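Local structure of glutathione S-transferase, N-terminal domain protein (4NAX) at residues Leu85-Glu89 with Ser90-Leu94; Asn30-Lys33 with Val34-Leu38; Gln114-Gln117 with Trp118-Phe121; Lys169-Trp173 with Met174-Tyr178. The protein binds one oxidized glutathione disulfide per subunit and, as a member of the glutathione S-transferase superfamily, probably has transferase activity. One frame throughout, in Å; residues are numbered along the deposited sequence. Where two conformers were deposited one is given.

Contact 1. Residues Leu85-Glu89 with Ser90-Leu94. With GDS (oxidized glutathione disulfide), chain C.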
loop_
_atom_site.group_PDB
_atom_site.type_symbol
_atom_site.label_atom_id
_atom_site.label_comp_id
_atom_site.label_asym_id
_atom_site.label_seq_id
_atom_site.Cartn_x
_atom_site.Cartn_y
_atom_site.Cartn_z
ATOM N N LEU A 85 -0.473 -8.826 19.619
ATOM C CA LEU A 85 -0.673 -7.812 18.602
ATOM C C LEU A 85 -1.455 -8.409 17.436
ATOM O O LEU A 85 -0.934 -9.304 16.763
ATOM C CB LEU A 85 0.665 -7.296 18.081
ATOM C CG LEU A 85 0.538 -6.201 17.018
ATOM C CD1 LEU A 85 0.115 -4.890 17.661
ATOM C CD2 LEU A 85 1.807 -6.020 16.219
ATOM N N PRO A 86 -2.678 -7.926 17.193
ATOM C CA PRO A 86 -3.413 -8.258 15.973
ATOM C C PRO A 86 -2.955 -7.354 14.841
ATOM O O PRO A 86 -2.644 -6.189 15.075
ATOM C CB PRO A 86 -4.845 -7.940 16.345
ATOM C CG PRO A 86 -4.718 -6.760 17.281
ATOM C CD PRO A 86 -3.422 -6.963 18.021
ATOM N N LEU A 87 -2.883 -7.878 13.623
ATOM C CA LEU A 87 -2.474 -7.036 12.495
ATOM C C LEU A 87 -2.940 -7.644 11.183
ATOM O O LEU A 87 -2.814 -8.847 10.966
ATOM C CB LEU A 87 -0.947 -6.853 12.467
ATOM C CG LEU A 87 -0.425 -5.589 11.805
ATOM C CD1 LEU A 87 -0.859 -4.331 12.555
ATOM C CD2 LEU A 87 1.084 -5.636 11.715
ATOM N N PHE A 88 -3.448 -6.795 10.305
ATOM C CA PHE A 88 -3.716 -7.169 8.921
ATOM C C PHE A 88 -3.004 -6.186 7.985
ATOM O O PHE A 88 -2.363 -5.246 8.440
ATOM C CB PHE A 88 -5.215 -7.360 8.675
ATOM C CG PHE A 88 -6.038 -6.117 8.839
ATOM C CD1 PHE A 88 -6.581 -5.795 10.077
ATOM C CD2 PHE A 88 -6.266 -5.285 7.782
ATOM C CE1 PHE A 88 -7.325 -4.651 10.250
ATOM C CE2 PHE A 88 -7.021 -4.137 7.940
ATOM C CZ PHE A 88 -7.557 -3.829 9.176
ATOM N N GLU A 89 -3.134 -6.451 6.685
ATOM C CA GLU A 89 -2.422 -5.816 5.569
ATOM C C GLU A 89 -1.036 -6.425 5.422
ATOM O O GLU A 89 -0.150 -6.217 6.263
ATOM C CB GLU A 89 -2.320 -4.295 5.655
ATOM C CG GLU A 89 -3.650 -3.592 5.496
ATOM C CD GLU A 89 -4.235 -3.724 4.103
ATOM O OE1 GLU A 89 -3.453 -3.742 3.117
ATOM O OE2 GLU A 89 -5.490 -3.797 4.012
ATOM N N SER A 90 -0.840 -7.172 4.337
ATOM C CA SER A 90 0.434 -7.824 4.094
ATOM C C SER A 90 1.627 -6.898 4.255
ATOM O O SER A 90 2.620 -7.259 4.888
ATOM C CB SER A 90 0.433 -8.482 2.722
ATOM O OG SER A 90 0.407 -7.537 1.677
ATOM N N GLY A 91 1.552 -5.701 3.675
ATOM C CA GLY A 91 2.677 -4.782 3.740
ATOM C C GLY A 91 2.963 -4.286 5.153
ATOM O O GLY A 91 4.126 -4.028 5.495
ATOM N N ALA A 92 1.917 -4.116 5.966
ATOM C CA ALA A 92 2.098 -3.746 7.372
ATOM C C ALA A 92 2.738 -4.893 8.146
ATOM O O ALA A 92 3.628 -4.689 8.975
ATOM C CB ALA A 92 0.800 -3.308 8.027
ATOM N N ILE A 93 2.276 -6.119 7.895
ATOM C CA ILE A 93 2.847 -7.304 8.519
ATOM C C ILE A 93 4.317 -7.476 8.135
ATOM O O ILE A 93 5.126 -7.803 8.997
ATOM C CB ILE A 93 2.010 -8.549 8.181
ATOM C CG1 ILE A 93 0.586 -8.417 8.757
ATOM C CG2 ILE A 93 2.701 -9.803 8.700
ATOM C CD1 ILE A 93 -0.412 -9.388 8.138
ATOM N N LEU A 94 4.660 -7.257 6.869
ATOM C CA LEU A 94 6.054 -7.344 6.477
ATOM C C LEU A 94 6.919 -6.369 7.257
ATOM O O LEU A 94 8.004 -6.718 7.734
ATOM C CB LEU A 94 6.228 -7.092 4.985
ATOM C CG LEU A 94 5.726 -8.178 4.038
ATOM C CD1 LEU A 94 5.892 -7.735 2.586
ATOM C CD2 LEU A 94 6.467 -9.500 4.248
HETATM N N1 GDS C . -12.665 -9.412 -4.152
HETATM C CA1 GDS C . -11.558 -9.730 -5.051
HETATM C C1 GDS C . -11.901 -9.374 -6.480
HETATM O OE1 GDS C . -10.953 -9.191 -7.279
HETATM O OE2 GDS C . -13.094 -9.272 -6.840
HETATM C CB1 GDS C . -11.240 -11.227 -4.951
HETATM C CG1 GDS C . -9.866 -11.623 -5.508
HETATM C CD1 GDS C . -8.746 -11.033 -4.690
HETATM O O1 GDS C . -8.904 -10.775 -3.511
HETATM N N2 GDS C . -7.615 -10.811 -5.348
HETATM C CA2 GDS C . -6.411 -10.319 -4.709
HETATM C C2 GDS C . -6.022 -8.969 -5.251
HETATM O O2 GDS C . -6.145 -8.709 -6.443
HETATM C CB2 GDS C . -5.260 -11.299 -4.936
HETATM S SG2 GDS C . -5.429 -12.871 -4.099
HETATM N N3 GDS C . -5.498 -8.107 -4.383
HETATM C CA3 GDS C . -5.091 -6.766 -4.767
HETATM C C3 GDS C . -3.922 -6.218 -3.980
HETATM O OE3 GDS C . -3.828 -4.973 -3.925
HETATM O OE4 GDS C . -3.108 -7.022 -3.512
HETATM N N4 GDS C . -9.633 -11.659 -0.718
HETATM C CA4 GDS C . -10.856 -12.091 -0.077
HETATM C C4 GDS C . -12.074 -11.345 -0.546
HETATM O OE5 GDS C . -13.205 -11.670 -0.077
HETATM O OE6 GDS C . -11.919 -10.456 -1.423
HETATM C C5 GDS C . -8.487 -11.640 -0.050
HETATM O O5 GDS C . -8.425 -11.949 1.135
HETATM C CA5 GDS C . -7.242 -11.258 -0.821
HETATM N N5 GDS C . -6.403 -10.380 -0.012
HETATM C CB5 GDS C . -6.491 -12.542 -1.179
HETATM S SG5 GDS C . -4.929 -12.291 -2.024
HETATM C CA6 GDS C . -4.162 -6.168 1.158
HETATM C C6 GDS C . -2.903 -6.823 1.641
HETATM O OE7 GDS C . -2.985 -7.630 2.599
HETATM O OE8 GDS C . -1.833 -6.519 1.063
HETATM N N6 GDS C . -3.852 -4.813 0.660
HETATM C CB6 GDS C . -4.803 -7.011 0.054
HETATM C CG6 GDS C . -5.258 -8.376 0.581
HETATM C CD6 GDS C . -6.053 -9.159 -0.428
HETATM O O6 GDS C . -6.315 -8.710 -1.550
#

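Contact 2. Residues Asn30-Lys33 with Val34-Leu38. With GDS (oxidized glutathione disulfide), chain C.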
loop_
_atom_site.group_PDB
_atom_site.type_symbol
_atom_site.label_atom_id
_atom_site.label_comp_id
_atom_site.label_asym_id
_atom_site.label_seq_id
_atom_site.Cartn_x
_atom_site.Cartn_y
_atom_site.Cartn_z
ATOM N N ASN A 30 -0.712 -12.227 -1.930
ATOM C CA ASN A 30 -0.580 -11.490 -0.681
ATOM C C ASN A 30 -0.285 -12.355 0.531
ATOM O O ASN A 30 0.507 -11.980 1.378
ATOM C CB ASN A 30 -1.798 -10.613 -0.459
ATOM C CG ASN A 30 -1.908 -9.562 -1.535
ATOM O OD1 ASN A 30 -0.915 -8.902 -1.868
ATOM N ND2 ASN A 30 -3.086 -9.401 -2.097
ATOM N N GLY A 31 -0.935 -13.514 0.631
ATOM C CA GLY A 31 -0.678 -14.417 1.735
ATOM C C GLY A 31 0.757 -14.887 1.770
ATOM O O GLY A 31 1.380 -14.941 2.830
ATOM N N VAL A 32 1.294 -15.241 0.596
ATOM C CA VAL A 32 2.639 -15.807 0.570
ATOM C C VAL A 32 3.716 -14.773 0.894
ATOM O O VAL A 32 4.805 -15.136 1.292
ATOM C CB VAL A 32 2.962 -16.557 -0.734
ATOM C CG1 VAL A 32 1.947 -17.655 -0.997
ATOM C CG2 VAL A 32 3.103 -15.614 -1.913
ATOM N N LYS A 33 3.428 -13.479 0.766
ATOM C CA LYS A 33 4.404 -12.486 1.217
ATOM C C LYS A 33 4.749 -12.809 2.679
ATOM O O LYS A 33 5.912 -12.734 3.074
ATOM C CB LYS A 33 3.819 -11.080 1.170
ATOM C CG LYS A 33 3.489 -10.524 -0.198
ATOM C CD LYS A 33 2.764 -9.202 -0.029
ATOM C CE LYS A 33 2.215 -8.603 -1.313
ATOM N NZ LYS A 33 1.412 -7.365 -1.001
ATOM N N VAL A 34 3.722 -13.095 3.490
ATOM C CA VAL A 34 3.903 -13.229 4.910
ATOM C C VAL A 34 4.492 -14.577 5.293
ATOM O O VAL A 34 5.415 -14.639 6.136
ATOM C CB VAL A 34 2.607 -12.914 5.659
ATOM C CG1 VAL A 34 2.769 -13.164 7.152
ATOM C CG2 VAL A 34 2.186 -11.476 5.400
ATOM N N SER A 35 4.001 -15.660 4.681
ATOM C CA SER A 35 4.630 -16.955 4.930
ATOM C C SER A 35 6.094 -16.987 4.446
ATOM O O SER A 35 6.966 -17.519 5.143
ATOM C CB SER A 35 3.804 -18.097 4.360
ATOM O OG SER A 35 3.473 -17.794 3.016
ATOM N N ILE A 36 6.375 -16.410 3.283
ATOM C CA ILE A 36 7.749 -16.310 2.832
ATOM C C ILE A 36 8.587 -15.550 3.862
ATOM O O ILE A 36 9.687 -15.977 4.229
ATOM C CB ILE A 36 7.858 -15.657 1.442
ATOM C CG1 ILE A 36 7.296 -16.594 0.381
ATOM C CG2 ILE A 36 9.313 -15.321 1.135
ATOM C CD1 ILE A 36 7.116 -15.952 -0.968
ATOM N N MET A 37 8.087 -14.407 4.329
ATOM C CA MET A 37 8.821 -13.629 5.298
ATOM C C MET A 37 9.139 -14.444 6.561
ATOM O O MET A 37 10.267 -14.425 7.040
ATOM C CB MET A 37 8.008 -12.384 5.663
ATOM C CG MET A 37 8.659 -11.491 6.698
ATOM S SD MET A 37 10.205 -10.782 6.104
ATOM C CE MET A 37 10.516 -9.641 7.445
ATOM N N LEU A 38 8.136 -15.138 7.090
ATOM C CA LEU A 38 8.319 -15.930 8.292
ATOM C C LEU A 38 9.343 -17.041 8.072
ATOM O O LEU A 38 10.197 -17.301 8.943
ATOM C CB LEU A 38 6.984 -16.501 8.748
ATOM C CG LEU A 38 6.033 -15.436 9.317
ATOM C CD1 LEU A 38 4.601 -15.938 9.311
ATOM C CD2 LEU A 38 6.467 -15.023 10.712
HETATM N N1 GDS C . -12.665 -9.412 -4.152
HETATM C CA1 GDS C . -11.558 -9.730 -5.051
HETATM C C1 GDS C . -11.901 -9.374 -6.480
HETATM O OE1 GDS C . -10.953 -9.191 -7.279
HETATM O OE2 GDS C . -13.094 -9.272 -6.840
HETATM C CB1 GDS C . -11.240 -11.227 -4.951
HETATM C CG1 GDS C . -9.866 -11.623 -5.508
HETATM C CD1 GDS C . -8.746 -11.033 -4.690
HETATM O O1 GDS C . -8.904 -10.775 -3.511
HETATM N N2 GDS C . -7.615 -10.811 -5.348
HETATM C CA2 GDS C . -6.411 -10.319 -4.709
HETATM C C2 GDS C . -6.022 -8.969 -5.251
HETATM O O2 GDS C . -6.145 -8.709 -6.443
HETATM C CB2 GDS C . -5.260 -11.299 -4.936
HETATM S SG2 GDS C . -5.429 -12.871 -4.099
HETATM N N3 GDS C . -5.498 -8.107 -4.383
HETATM C CA3 GDS C . -5.091 -6.766 -4.767
HETATM C C3 GDS C . -3.922 -6.218 -3.980
HETATM O OE3 GDS C . -3.828 -4.973 -3.925
HETATM O OE4 GDS C . -3.108 -7.022 -3.512
HETATM N N4 GDS C . -9.633 -11.659 -0.718
HETATM C CA4 GDS C . -10.856 -12.091 -0.077
HETATM C C4 GDS C . -12.074 -11.345 -0.546
HETATM O OE5 GDS C . -13.205 -11.670 -0.077
HETATM O OE6 GDS C . -11.919 -10.456 -1.423
HETATM C C5 GDS C . -8.487 -11.640 -0.050
HETATM O O5 GDS C . -8.425 -11.949 1.135
HETATM C CA5 GDS C . -7.242 -11.258 -0.821
HETATM N N5 GDS C . -6.403 -10.380 -0.012
HETATM C CB5 GDS C . -6.491 -12.542 -1.179
HETATM S SG5 GDS C . -4.929 -12.291 -2.024
HETATM C CA6 GDS C . -4.162 -6.168 1.158
HETATM C C6 GDS C . -2.903 -6.823 1.641
HETATM O OE7 GDS C . -2.985 -7.630 2.599
HETATM O OE8 GDS C . -1.833 -6.519 1.063
HETATM N N6 GDS C . -3.852 -4.813 0.660
HETATM C CB6 GDS C . -4.803 -7.011 0.054
HETATM C CG6 GDS C . -5.258 -8.376 0.581
HETATM C CD6 GDS C . -6.053 -9.159 -0.428
HETATM O O6 GDS C . -6.315 -8.710 -1.550
#

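Contact 3. Residues Gln114-Gln117 with Trp118-Phe121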
loop_
_atom_site.group_PDB
_atom_site.type_symbol
_atom_site.label_atom_id
_atom_site.label_comp_id
_atom_site.label_asym_id
_atom_site.label_seq_id
_atom_site.Cartn_x
_atom_site.Cartn_y
_atom_site.Cartn_z
ATOM N N GLN A 114 14.190 3.953 1.343
ATOM C CA GLN A 114 14.098 3.462 -0.038
ATOM C C GLN A 114 13.334 2.142 -0.086
ATOM O O GLN A 114 12.552 1.896 -1.016
ATOM C CB GLN A 114 15.471 3.257 -0.678
ATOM C CG GLN A 114 16.339 4.502 -0.752
ATOM C CD GLN A 114 15.655 5.663 -1.457
ATOM O OE1 GLN A 114 15.140 5.510 -2.565
ATOM N NE2 GLN A 114 15.634 6.810 -0.812
ATOM N N THR A 115 13.535 1.293 0.922
ATOM C CA THR A 115 12.837 0.014 0.975
ATOM C C THR A 115 11.331 0.223 1.166
ATOM O O THR A 115 10.489 -0.400 0.485
ATOM C CB THR A 115 13.404 -0.879 2.083
ATOM O OG1 THR A 115 14.808 -1.077 1.853
ATOM C CG2 THR A 115 12.726 -2.214 2.076
ATOM N N LEU A 116 10.976 1.115 2.088
ATOM C CA LEU A 116 9.576 1.420 2.341
ATOM C C LEU A 116 8.903 2.040 1.114
ATOM O O LEU A 116 7.751 1.775 0.833
ATOM C CB LEU A 116 9.412 2.302 3.577
ATOM C CG LEU A 116 9.848 1.693 4.896
ATOM C CD1 LEU A 116 9.715 2.689 6.040
ATOM C CD2 LEU A 116 9.066 0.435 5.235
ATOM N N GLN A 117 9.635 2.873 0.387
ATOM C CA GLN A 117 9.172 3.411 -0.876
ATOM C C GLN A 117 8.774 2.295 -1.841
ATOM O O GLN A 117 7.677 2.301 -2.402
ATOM C CB GLN A 117 10.269 4.272 -1.489
ATOM C CG GLN A 117 10.083 4.667 -2.935
ATOM C CD GLN A 117 11.342 5.357 -3.406
ATOM O OE1 GLN A 117 11.508 6.561 -3.249
ATOM N NE2 GLN A 117 12.288 4.567 -3.876
ATOM N N TRP A 118 9.666 1.331 -2.052
ATOM C CA TRP A 118 9.343 0.266 -2.980
ATOM C C TRP A 118 8.233 -0.662 -2.477
ATOM O O TRP A 118 7.441 -1.167 -3.276
ATOM C CB TRP A 118 10.602 -0.490 -3.383
ATOM C CG TRP A 118 11.490 0.334 -4.285
ATOM C CD1 TRP A 118 12.743 0.819 -3.991
ATOM C CD2 TRP A 118 11.187 0.802 -5.606
ATOM N NE1 TRP A 118 13.228 1.543 -5.054
ATOM C CE2 TRP A 118 12.291 1.547 -6.056
ATOM C CE3 TRP A 118 10.092 0.665 -6.451
ATOM C CZ2 TRP A 118 12.329 2.117 -7.342
ATOM C CZ3 TRP A 118 10.133 1.218 -7.708
ATOM C CH2 TRP A 118 11.245 1.942 -8.140
ATOM N N LEU A 119 8.151 -0.839 -1.162
ATOM C CA LEU A 119 7.027 -1.548 -0.564
ATOM C C LEU A 119 5.691 -0.855 -0.856
ATOM O O LEU A 119 4.705 -1.500 -1.205
ATOM C CB LEU A 119 7.253 -1.711 0.942
ATOM C CG LEU A 119 6.137 -2.412 1.708
ATOM C CD1 LEU A 119 5.930 -3.839 1.227
ATOM C CD2 LEU A 119 6.423 -2.362 3.212
ATOM N N MET A 120 5.678 0.470 -0.720
ATOM C CA MET A 120 4.461 1.244 -0.999
ATOM C C MET A 120 4.097 1.211 -2.495
ATOM O O MET A 120 2.925 1.118 -2.850
ATOM C CB MET A 120 4.670 2.688 -0.556
ATOM C CG MET A 120 4.728 2.866 0.952
ATOM S SD MET A 120 3.143 2.502 1.721
ATOM C CE MET A 120 3.628 2.712 3.437
ATOM N N PHE A 121 5.100 1.258 -3.365
ATOM C CA PHE A 121 4.918 1.108 -4.797
ATOM C C PHE A 121 4.218 -0.233 -5.085
ATOM O O PHE A 121 3.290 -0.323 -5.910
ATOM C CB PHE A 121 6.278 1.221 -5.499
ATOM C CG PHE A 121 6.306 0.753 -6.929
ATOM C CD1 PHE A 121 5.978 1.604 -7.964
ATOM C CD2 PHE A 121 6.700 -0.532 -7.226
ATOM C CE1 PHE A 121 6.052 1.178 -9.278
ATOM C CE2 PHE A 121 6.763 -0.966 -8.539
ATOM C CZ PHE A 121 6.427 -0.108 -9.565
HETATM O O HOH W 1 15.620 3.107 -4.612
#

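Contact 4. Residues Lys169-Trp173 with Met174-Tyr178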
loop_
_atom_site.group_PDB
_atom_site.type_symbol
_atom_site.label_atom_id
_atom_site.label_comp_id
_atom_site.label_asym_id
_atom_site.label_seq_id
_atom_site.Cartn_x
_atom_site.Cartn_y
_atom_site.Cartn_z
ATOM N N LYS A 169 18.052 -3.017 -13.477
ATOM C CA LYS A 169 19.249 -3.094 -14.296
ATOM C C LYS A 169 20.492 -2.807 -13.459
ATOM O O LYS A 169 20.567 -1.799 -12.781
ATOM C CB LYS A 169 19.175 -2.127 -15.472
ATOM C CG LYS A 169 20.364 -2.299 -16.399
ATOM C CD LYS A 169 20.141 -1.740 -17.783
ATOM C CE LYS A 169 21.335 -2.067 -18.663
ATOM N NZ LYS A 169 21.440 -3.523 -18.969
ATOM N N GLY A 170 21.452 -3.728 -13.485
ATOM C CA GLY A 170 22.685 -3.569 -12.713
ATOM C C GLY A 170 22.609 -3.914 -11.232
ATOM O O GLY A 170 23.589 -3.742 -10.516
ATOM N N ARG A 171 21.445 -4.376 -10.783
ATOM C CA ARG A 171 21.166 -4.627 -9.359
ATOM C C ARG A 171 20.725 -6.062 -9.136
ATOM O O ARG A 171 20.143 -6.681 -10.025
ATOM C CB ARG A 171 19.958 -3.813 -8.874
ATOM C CG ARG A 171 19.993 -2.329 -9.045
ATOM C CD ARG A 171 18.824 -1.793 -8.273
ATOM N NE ARG A 171 19.117 -1.922 -6.860
ATOM C CZ ARG A 171 19.462 -0.903 -6.084
ATOM N NH1 ARG A 171 19.549 0.326 -6.591
ATOM N NH2 ARG A 171 19.740 -1.111 -4.804
ATOM N N GLN A 172 20.920 -6.543 -7.916
ATOM C CA GLN A 172 20.370 -7.834 -7.527
ATOM C C GLN A 172 18.940 -7.736 -7.009
ATOM O O GLN A 172 18.133 -8.621 -7.273
ATOM C CB GLN A 172 21.253 -8.492 -6.457
ATOM C CG GLN A 172 22.683 -8.730 -6.900
ATOM C CD GLN A 172 22.783 -9.465 -8.226
ATOM O OE1 GLN A 172 23.456 -9.013 -9.158
ATOM N NE2 GLN A 172 22.129 -10.603 -8.312
ATOM N N TRP A 173 18.636 -6.670 -6.265
ATOM C CA TRP A 173 17.375 -6.545 -5.543
ATOM C C TRP A 173 16.866 -5.109 -5.587
ATOM O O TRP A 173 17.533 -4.203 -6.104
ATOM C CB TRP A 173 17.515 -7.027 -4.092
ATOM C CG TRP A 173 17.959 -8.442 -3.932
ATOM C CD1 TRP A 173 19.145 -8.868 -3.403
ATOM C CD2 TRP A 173 17.208 -9.626 -4.236
ATOM N NE1 TRP A 173 19.193 -10.238 -3.401
ATOM C CE2 TRP A 173 18.019 -10.731 -3.898
ATOM C CE3 TRP A 173 15.950 -9.860 -4.799
ATOM C CZ2 TRP A 173 17.606 -12.051 -4.082
ATOM C CZ3 TRP A 173 15.531 -11.187 -4.978
ATOM C CH2 TRP A 173 16.359 -12.260 -4.615
ATOM N N MET A 174 15.665 -4.888 -5.077
ATOM C CA MET A 174 15.094 -3.540 -5.104
ATOM C C MET A 174 15.928 -2.518 -4.333
ATOM O O MET A 174 16.134 -1.380 -4.795
ATOM C CB MET A 174 13.665 -3.555 -4.564
ATOM C CG MET A 174 12.680 -4.335 -5.429
ATOM S SD MET A 174 12.534 -3.793 -7.145
ATOM C CE MET A 174 11.809 -2.170 -6.932
ATOM N N ALA A 175 16.377 -2.910 -3.147
ATOM C CA ALA A 175 17.270 -2.097 -2.337
ATOM C C ALA A 175 18.645 -2.769 -2.312
ATOM O O ALA A 175 18.866 -3.762 -3.001
ATOM C CB ALA A 175 16.705 -1.916 -0.941
ATOM N N GLU A 176 19.588 -2.208 -1.558
ATOM C CA GLU A 176 20.963 -2.716 -1.580
ATOM C C GLU A 176 21.102 -4.135 -1.059
ATOM O O GLU A 176 22.003 -4.866 -1.488
ATOM C CB GLU A 176 21.912 -1.756 -0.850
ATOM C CG GLU A 176 22.093 -0.453 -1.637
ATOM C CD GLU A 176 22.878 0.638 -0.932
ATOM O OE1 GLU A 176 23.148 0.514 0.278
ATOM O OE2 GLU A 176 23.212 1.648 -1.598
ATOM N N GLU A 177 20.211 -4.517 -0.150
ATOM C CA GLU A 177 20.107 -5.898 0.309
ATOM C C GLU A 177 18.705 -6.427 0.036
ATOM O O GLU A 177 17.728 -5.663 0.023
ATOM C CB GLU A 177 20.394 -6.010 1.812
ATOM C CG GLU A 177 21.834 -5.734 2.215
ATOM C CD GLU A 177 22.153 -4.252 2.274
ATOM O OE1 GLU A 177 23.178 -3.849 1.690
ATOM O OE2 GLU A 177 21.377 -3.488 2.887
ATOM N N TYR A 178 18.609 -7.739 -0.173
ATOM C CA TYR A 178 17.330 -8.433 -0.226
ATOM C C TYR A 178 16.461 -7.959 0.930
ATOM O O TYR A 178 16.925 -7.826 2.064
ATOM C CB TYR A 178 17.571 -9.937 -0.133
ATOM C CG TYR A 178 16.332 -10.821 -0.129
ATOM C CD1 TYR A 178 15.458 -10.833 -1.198
ATOM C CD2 TYR A 178 16.079 -11.680 0.934
ATOM C CE1 TYR A 178 14.362 -11.683 -1.224
ATOM C CE2 TYR A 178 14.995 -12.528 0.928
ATOM C CZ TYR A 178 14.125 -12.531 -0.152
ATOM O OH TYR A 178 13.044 -13.393 -0.193
HETATM O O HOH W 2 20.536 -4.831 -4.935
#

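Contact 1. Residues Leu85-Glu89 with Ser90-Leu94
The E89-S90 junction forms the part of the glutathione site that holds a gamma-glutamyl end of the disulfide, where strand 85-88 turns through E89 into helix 90-101; such an acidic residue followed by serine is familiar from glutathione transferases. S90 N donates to GDS OE7 at 2.8 Å and 174°, while S90 OG donates to OE8 of the same carboxylate at 2.5 Å. With chi1 at 68°, OG sits between the backbone N and the carbonyl carbon and reaches OE8, while the N-H takes OE7. The E89 chain is bent at chi2 (-68°), which turns OE1 to accept from the ligand amine N6 at 2.7 Å; a glycerol, probably from the crystallisation liquor, bonds to OE2. With alanine at this position, the ligand amine N6 would probably lose its acidic partner and be held less firmly. E89 is also the N-cap: its carbonyl O receives I93 N at 2.9 Å, closing the first helical turn, and the N-terminal end of the helix dipole is likely to favour the bound carboxylate. Behind the turn, L87 CD2 meets I93 CG1 at 4.1 Å. A92 CB lies 3.7 Å from F88 O, a buried carbonyl with no polar partner in the model. L87 bonds through its backbone to I74 of strand 73-76, M123 of helix 109-137 covers E89 and S90, and L116 and M120 of the second subunit pack on A92 and E89.

Contact 2. Residues Asn30-Lys33 with Val34-Leu38
G31 O is gripped by two amides of the next turn. S35 N donates to it at 3.3 Å, lying in the carbonyl plane, as the i to i+4 bond; V34 N reaches it at 3.1 Å from 51° out of that plane. Farther along the helix, I36 N bonds to V32 O at 2.8 Å and M37 N to K33 O. The side chain of I36 presses on the same V32 carbonyl, with CG1 only 3.0 Å from V32 O, and its CD1 meets V32 CG2 in a glancing apolar contact. S35 OG also lies near V32, over its CA, but its stronger polar partner is G226 O. These residues lie in the N-terminal part of helix 31-41 and just before it; this is the crossover helix of the beta-alpha-beta unit formed with strands 21-25 and 45-49, and thus part of the thioredoxin-like domain. On its ligand side, K33 stretches out fully beyond CG (chi2 173°), which brings NZ back to N30 OD1 at 2.9 Å. NZ is bonded in addition to S90 OG and to Q122 OE1 of helix 109-137. N30 OD1 has a second donor, W188 NE1 of helix 180-193, while ND2 gives its hydrogen to GDS OE4, a glycyl carboxylate oxygen, at 2.8 Å. Two donors on OD1 support this amide orientation, with ND2 toward the ligand: K33 and W188 act as a second shell that orients the glutathione-binding group of N30.

Contact 3. Residues Gln114-Gln117 with Trp118-Phe121
Helix 109-137, the long helix lining the subunit interface, sets W118 against Q117 and Q114 at this turn. Q117 and W118 point the same way side by side, and Q117 NE2 stands 3.4 Å above the indole plane, offset toward its rim, with amide and ring 86° apart. The extended Q117 chain (chi2 -173°) carries the amide there. Water 1, in the indole plane, accepts from W118 NE1 at 2.9 Å and donates to Q114 OE1 at 3.2 Å, bridging successive turns. W118 N to Q114 O (3.1 Å) is the backbone bond beneath. In glutathione transferases this helix belongs to the all-alpha C-terminal domain and carries much of the dimer contact; here Q117 OE1 accepts from F88 N of the second subunit, whose ring meets W118 edge-to-face, and Q114 NE2 bonds to P86 O of that subunit. W118 CZ3 sits 3.8 Å above the centre of the F121 ring. A serine in place of W118 would probably leave water 1 without its indole donor and remove the packing against the Q117 amide and the F121 ring. Elsewhere on the helix, L116 CD2 meets L119 CD2 at 4.3 Å, and L119 continues onto I180 and A184 of helix 180-193.

Contact 4. Residues Lys169-Trp173 with Met174-Tyr178
W173 and Y178 make the aromatic contact of this loop. Y178 CB stands over the face of the five-membered ring of W173, 3.7 Å from its centroid, a CH-pi contact. The Y178 ring then turns its edge, led by CD1, to the six-membered ring on the same face, giving an edge-to-face pair with centroids 4.6 Å apart and planes at 51°. Having CG anti to the backbone N (chi1 178°) is what carries the Y178 ring across the face of the indole. On the other flank, R171 NE donates to W173 O at 2.9 Å, almost in line with the carbonyl bond although the N-H itself is bent at 135°. The bend of the R171 chain at chi3 brings the guanidinium against the following peptides, with M174 O 3.4 Å above one face and A175 C at its edge, 3.2 Å from R171 NH2. Water 2 ties the loop internally, accepting from W173 N at 3.0 Å and donating to A175 O at 2.8 Å. In the next shell, M174 O receives H167 NE2, E176 N bonds to Q111 OE1, and Y178 OH reaches E40 OE2 while R220 makes a cation-pi contact with its ring. M174 N bonds to OD1 of D182, in the first turn of helix 180-193, a position consistent with the N-capping-box aspartate familiar from glutathione transferases. The loop thus links helix 148-168 to helix 180-193, with W173 resting on V213 of helix 208-219 and M174 inserted among A181, I185, L164 and W118.

In the fold
Along the chain the order is contact 2, contact 1, contact 3, contact 4. Contacts 2 and 1 belong to the thioredoxin-like domain, their centres 11 Å apart; they share one glutathione disulfide and touch where L94 packs on M37 and I93 on V34. Contact 3, on helix 109-137, lies about 15 Å from contact 1 between centres and meets it through L119 against G91 and L94, joining the two domains. Contact 4, in the loop before helix 180-193, is 13 Å from contact 3 and reaches it where M174 CE packs on W118, but does not touch contact 1, 24 Å away. Contacts 1 and 3 both meet the second subunit; contact 4 lies on the helical domain's outer side.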